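Local coordinates for putative dihydrodipicolinate synthase (Thermus thermophilus, PDB 2PCQ), which belongs to the dihydrodipicolinate synthase family of TIM-barrel proteins, its closed eight-stranded parallel barrel being followed by a helical C-terminal region, at residues L240-R246 / A261-W266; E23-L28 / G249-G253. One frame throughout, in Å; residues are numbered along the deposited sequence.

Contact 1. Residues L240-R246 / A261-W266; sequences LLKQALR and AESPLW. With GOL (glycerol), chain D.
Gln-243 reaches from helix 216-247 to the loop that leads into helix 266-278, lying flat on the indole of Trp-266. With CG anti to the backbone N (chi1 177°) and the chain extended beyond it, the amide is carried out over the indole. Gln-243 CG makes a CH-pi contact 3.8 Å from the centroid of the Trp-266 six-membered ring. Beyond it Gln-243 CD stacks over the same face, 3.5 Å from Trp-266 CD2, the amide and ring planes only 17° apart. At the tip, Gln-243 OE1 accepts from Ser-263 N (2.9 Å) in a nearly straight bond whose donor sits above the carbonyl plane. Gln-243 NE2 passes Glu-262 CG and donates to a water that in turn donates to Glu-262 OE1. Glutamine suits this place, since its amide is flat enough to stack and has both an acceptor and a donor. At the indole edge, in the ring plane, Leu-240 CD1 meets Trp-266 CE3 at 3.8 Å. Arg-246 NH2 donates to Ala-261 O (2.8 Å), while NE and NH2 hold a glycerol and NH1 bonds to Gly-253 O. Ser-263 OG accepts from Leu-265 N, a capping bond in the type I turn leading into helix 266-278, within the helical region following the barrel.

Contact 2. Residues E23-L28 / G249-G253; sequences ELAQAL and GLPAG
An apolar seam between the first helix after strand 2-6 of the TIM barrel, helix 18-28, and the loop that leaves helix 216-247 brings Leu-24, Ala-27 and Leu-28 against Leu-250. The isobutyl group of Leu-250 divides its two methyls between helix residues: Leu-250 CD2 touches Ala-27 CB at 3.7 Å, and Leu-250 CD1 meets Leu-28 CD2 at 3.9 Å. Its CG is anti to the carbonyl carbon (chi1 -69°), which carries the branch toward the helix although the CB bond itself does not aim there. Leu-24 crosses Leu-250 at about a right angle, its CD1 lying 3.9 Å from Leu-250 CB, while its other methyl, CD2, comes 4.1 Å from Ala-252 CA. The small methyl of Ala-27 lets Leu-250 approach close to the helix. Further along, Pro-251 faces the helix with its CB, and its CG lies 4.3 Å from Leu-24 CB and 3.7 Å from Glu-23 OE2. The carboxylate thus passes the ring at the exposed margin, where a charged residue can remain in water. Pro-251 is the centre of an inverse gamma turn, a tight bend that suits its restricted phi. Gly-249, with the positive phi of a Schellman motif, ends the helix just before this loop. Carbon-to-carbon contacts make up most of this interface, which implies that shape and the burial of apolar surface, rather than directional bonds, join loop to helix.

Contact 1 uses the end of helix 216-247; both contacts draw on the connection that follows it, 249-253 for contact 2 and 261-266 for contact 1, and their centres are about 14 Å apart. Two probable hydrogen bonds tie them: Arg-246 NH1 to Gly-253 O at 2.7 Å, and Leu-250 N to Leu-245 O at 2.9 Å. Leu-245 CB also packs on Ala-252 CB at 3.4 Å. One side of the helix end meets segment 261-266, while the loop that follows the helix meets 23-28 of the barrel's helix 18-28. Glycerol sits at contact 1, where Tyr-254 OH also binds it; it probably came from the crystallisation liquor. The potassium ion, held at Ala-143 and Val-148, touches neither contact.

Contact 1. Residues L240-R246 / A261-W266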
loop_
_atom_site.group_PDB
_atom_site.type_symbol
_atom_site.label_atom_id
_atom_site.label_comp_id
_atom_site.label_asym_id
_atom_site.label_seq_id
_atom_site.Cartn_x
_atom_site.Cartn_y
_atom_site.Cartn_z
ATOM N N LEU A 240 23.240 -0.393 10.621
ATOM C CA LEU A 240 24.190 0.566 10.062
ATOM C C LEU A 240 24.596 1.602 11.102
ATOM O O LEU A 240 25.763 1.978 11.187
ATOM C CB LEU A 240 23.603 1.267 8.830
ATOM C CG LEU A 240 24.540 2.259 8.122
ATOM C CD1 LEU A 240 25.843 1.557 7.755
ATOM C CD2 LEU A 240 23.864 2.827 6.874
ATOM N N LEU A 241 23.632 2.056 11.898
ATOM C CA LEU A 241 23.903 3.044 12.938
ATOM C C LEU A 241 24.920 2.519 13.948
ATOM O O LEU A 241 25.889 3.201 14.279
ATOM C CB LEU A 241 22.609 3.415 13.672
ATOM C CG LEU A 241 22.772 4.335 14.887
ATOM C CD1 LEU A 241 23.431 5.638 14.450
ATOM C CD2 LEU A 241 21.413 4.598 15.529
ATOM N N LYS A 242 24.697 1.307 14.442
ATOM C CA LYS A 242 25.604 0.724 15.418
ATOM C C LYS A 242 26.982 0.437 14.835
ATOM O O LYS A 242 27.996 0.671 15.491
ATOM C CB LYS A 242 24.997 -0.549 16.014
ATOM C CG LYS A 242 23.894 -0.266 17.030
ATOM C CD LYS A 242 23.466 -1.530 17.765
ATOM C CE LYS A 242 22.613 -1.188 18.972
ATOM N NZ LYS A 242 22.231 -2.400 19.748
ATOM N N GLN A 243 27.025 -0.061 13.604
ATOM C CA GLN A 243 28.303 -0.353 12.975
ATOM C C GLN A 243 29.110 0.934 12.797
ATOM O O GLN A 243 30.332 0.936 12.950
ATOM C CB GLN A 243 28.095 -1.042 11.624
ATOM C CG GLN A 243 29.397 -1.307 10.870
ATOM C CD GLN A 243 29.210 -2.240 9.691
ATOM O OE1 GLN A 243 28.157 -2.249 9.051
ATOM N NE2 GLN A 243 30.240 -3.023 9.388
ATOM N N ALA A 244 28.421 2.028 12.489
ATOM C CA ALA A 244 29.075 3.321 12.303
ATOM C C ALA A 244 29.644 3.810 13.632
ATOM O O ALA A 244 30.778 4.286 13.700
ATOM C CB ALA A 244 28.083 4.339 11.758
ATOM N N LEU A 245 28.854 3.698 14.693
ATOM C CA LEU A 245 29.320 4.131 15.999
ATOM C C LEU A 245 30.508 3.285 16.449
ATOM O O LEU A 245 31.472 3.822 16.988
ATOM C CB LEU A 245 28.185 4.062 17.023
ATOM C CG LEU A 245 27.141 5.171 16.862
ATOM C CD1 LEU A 245 25.903 4.849 17.682
ATOM C CD2 LEU A 245 27.744 6.502 17.294
ATOM N N ARG A 246 30.448 1.972 16.227
ATOM C CA ARG A 246 31.563 1.106 16.613
ATOM C C ARG A 246 32.800 1.517 15.822
ATOM O O ARG A 246 33.903 1.578 16.360
ATOM C CB ARG A 246 31.255 -0.374 16.341
ATOM C CG ARG A 246 30.134 -0.973 17.200
ATOM C CD ARG A 246 30.212 -2.503 17.234
ATOM N NE ARG A 246 30.182 -3.101 15.901
ATOM C CZ ARG A 246 29.088 -3.230 15.157
ATOM N NH1 ARG A 246 27.913 -2.807 15.613
ATOM N NH2 ARG A 246 29.167 -3.778 13.953
ATOM N N ALA A 261 24.980 -8.226 12.604
ATOM C CA ALA A 261 25.997 -7.449 13.303
ATOM C C ALA A 261 26.567 -6.362 12.396
ATOM O O ALA A 261 27.044 -5.327 12.866
ATOM C CB ALA A 261 27.116 -8.371 13.778
ATOM N N GLU A 262 26.515 -6.606 11.092
ATOM C CA GLU A 262 27.019 -5.654 10.115
ATOM C C GLU A 262 25.974 -5.361 9.044
ATOM O O GLU A 262 25.167 -6.224 8.696
ATOM C CB GLU A 262 28.303 -6.196 9.486
ATOM C CG GLU A 262 29.503 -6.118 10.421
ATOM C CD GLU A 262 30.744 -6.796 9.864
ATOM O OE1 GLU A 262 30.931 -6.795 8.629
ATOM O OE2 GLU A 262 31.543 -7.318 10.670
ATOM N N SER A 263 25.989 -4.133 8.533
ATOM C CA SER A 263 25.040 -3.704 7.510
ATOM C C SER A 263 25.538 -3.917 6.083
ATOM O O SER A 263 26.714 -3.702 5.786
ATOM C CB SER A 263 24.707 -2.221 7.700
ATOM O OG SER A 263 23.986 -1.712 6.589
ATOM N N PRO A 264 24.639 -4.337 5.178
ATOM C CA PRO A 264 24.982 -4.572 3.770
ATOM C C PRO A 264 25.351 -3.254 3.077
ATOM O O PRO A 264 25.886 -3.247 1.970
ATOM C CB PRO A 264 23.695 -5.167 3.190
ATOM C CG PRO A 264 23.042 -5.811 4.373
ATOM C CD PRO A 264 23.265 -4.794 5.461
ATOM N N LEU A 265 25.049 -2.138 3.732
ATOM C CA LEU A 265 25.342 -0.826 3.163
ATOM C C LEU A 265 26.646 -0.226 3.670
ATOM O O LEU A 265 26.987 0.900 3.316
ATOM C CB LEU A 265 24.198 0.144 3.468
ATOM C CG LEU A 265 22.874 -0.130 2.751
ATOM C CD1 LEU A 265 21.796 0.784 3.294
ATOM C CD2 LEU A 265 23.053 0.086 1.255
ATOM N N TRP A 266 27.384 -0.974 4.483
ATOM C CA TRP A 266 28.627 -0.448 5.037
ATOM C C TRP A 266 29.612 0.066 3.997
ATOM O O TRP A 266 30.168 1.152 4.152
ATOM C CB TRP A 266 29.324 -1.491 5.911
ATOM C CG TRP A 266 30.530 -0.926 6.601
ATOM C CD1 TRP A 266 31.828 -1.331 6.455
ATOM C CD2 TRP A 266 30.553 0.173 7.522
ATOM N NE1 TRP A 266 32.657 -0.552 7.229
ATOM C CE2 TRP A 266 31.901 0.376 7.894
ATOM C CE3 TRP A 266 29.564 1.002 8.070
ATOM C CZ2 TRP A 266 32.287 1.380 8.792
ATOM C CZ3 TRP A 266 29.948 2.000 8.963
ATOM C CH2 TRP A 266 31.299 2.179 9.315
HETATM C C1 GOL D . 33.159 -5.013 13.355
HETATM O O1 GOL D . 31.810 -5.326 13.173
HETATM C C2 GOL D . 33.554 -5.124 14.816
HETATM O O2 GOL D . 32.445 -4.884 15.641
HETATM C C3 GOL D . 34.135 -6.515 15.038
HETATM O O3 GOL D . 34.745 -6.628 16.301
HETATM O O HOH W 1 30.587 -4.800 6.932
HETATM O O HOH W 2 25.653 -3.174 13.812
#

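Contact 2. Residues E23-L28 / G249-G253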
loop_
_atom_site.group_PDB
_atom_site.type_symbol
_atom_site.label_atom_id
_atom_site.label_comp_id
_atom_site.label_asym_id
_atom_site.label_seq_id
_atom_site.Cartn_x
_atom_site.Cartn_y
_atom_site.Cartn_z
ATOM N N GLU A 23 28.270 4.476 29.011
ATOM C CA GLU A 23 29.420 5.124 28.392
ATOM C C GLU A 23 29.027 5.816 27.093
ATOM O O GLU A 23 29.496 6.914 26.795
ATOM C CB GLU A 23 30.519 4.099 28.106
ATOM C CG GLU A 23 31.829 4.721 27.655
ATOM C CD GLU A 23 32.868 3.686 27.273
ATOM O OE1 GLU A 23 33.031 2.702 28.026
ATOM O OE2 GLU A 23 33.529 3.862 26.226
ATOM N N LEU A 24 28.168 5.164 26.317
ATOM C CA LEU A 24 27.718 5.721 25.050
ATOM C C LEU A 24 26.961 7.023 25.277
ATOM O O LEU A 24 27.192 8.014 24.589
ATOM C CB LEU A 24 26.810 4.723 24.332
ATOM C CG LEU A 24 26.285 5.139 22.960
ATOM C CD1 LEU A 24 27.450 5.278 21.993
ATOM C CD2 LEU A 24 25.288 4.102 22.461
ATOM N N ALA A 25 26.052 7.015 26.247
ATOM C CA ALA A 25 25.260 8.199 26.552
ATOM C C ALA A 25 26.145 9.365 26.981
ATOM O O ALA A 25 25.920 10.505 26.576
ATOM C CB ALA A 25 24.242 7.877 27.649
ATOM N N GLN A 26 27.158 9.072 27.793
ATOM C CA GLN A 26 28.072 10.101 28.290
ATOM C C GLN A 26 28.963 10.679 27.194
ATOM O O GLN A 26 29.391 11.828 27.277
ATOM C CB GLN A 26 28.949 9.531 29.409
ATOM C CG GLN A 26 28.158 8.987 30.593
ATOM C CD GLN A 26 29.043 8.354 31.659
ATOM O OE1 GLN A 26 29.921 7.542 31.356
ATOM N NE2 GLN A 26 28.807 8.716 32.914
ATOM N N ALA A 27 29.234 9.882 26.166
ATOM C CA ALA A 27 30.080 10.322 25.063
ATOM C C ALA A 27 29.335 11.191 24.058
ATOM O O ALA A 27 29.950 11.959 23.322
ATOM C CB ALA A 27 30.673 9.118 24.354
ATOM N N LEU A 28 28.012 11.079 24.029
ATOM C CA LEU A 28 27.227 11.850 23.077
ATOM C C LEU A 28 26.504 13.062 23.652
ATOM O O LEU A 28 26.417 14.102 22.999
ATOM C CB LEU A 28 26.201 10.934 22.392
ATOM C CG LEU A 28 26.775 9.821 21.510
ATOM C CD1 LEU A 28 25.681 8.839 21.109
ATOM C CD2 LEU A 28 27.415 10.445 20.284
ATOM N N GLY A 249 34.682 4.181 17.210
ATOM C CA GLY A 249 35.210 3.888 18.531
ATOM C C GLY A 249 34.255 3.961 19.709
ATOM O O GLY A 249 34.688 3.790 20.845
ATOM N N LEU A 250 32.971 4.217 19.469
ATOM C CA LEU A 250 32.014 4.283 20.574
ATOM C C LEU A 250 31.407 2.902 20.839
ATOM O O LEU A 250 31.224 2.109 19.915
ATOM C CB LEU A 250 30.915 5.310 20.277
ATOM C CG LEU A 250 31.369 6.774 20.272
ATOM C CD1 LEU A 250 30.178 7.688 20.049
ATOM C CD2 LEU A 250 32.030 7.109 21.595
ATOM N N PRO A 251 31.089 2.599 22.110
ATOM C CA PRO A 251 30.509 1.311 22.511
ATOM C C PRO A 251 29.018 1.117 22.199
ATOM O O PRO A 251 28.221 0.866 23.103
ATOM C CB PRO A 251 30.791 1.275 24.011
ATOM C CG PRO A 251 30.582 2.700 24.401
ATOM C CD PRO A 251 31.313 3.457 23.291
ATOM N N ALA A 252 28.652 1.208 20.924
ATOM C CA ALA A 252 27.260 1.049 20.514
ATOM C C ALA A 252 26.785 -0.400 20.539
ATOM O O ALA A 252 25.585 -0.668 20.551
ATOM C CB ALA A 252 27.061 1.631 19.121
ATOM N N GLY A 253 27.722 -1.341 20.544
ATOM C CA GLY A 253 27.333 -2.738 20.565
ATOM C C GLY A 253 26.744 -3.219 19.245
ATOM O O GLY A 253 26.978 -2.621 18.191
#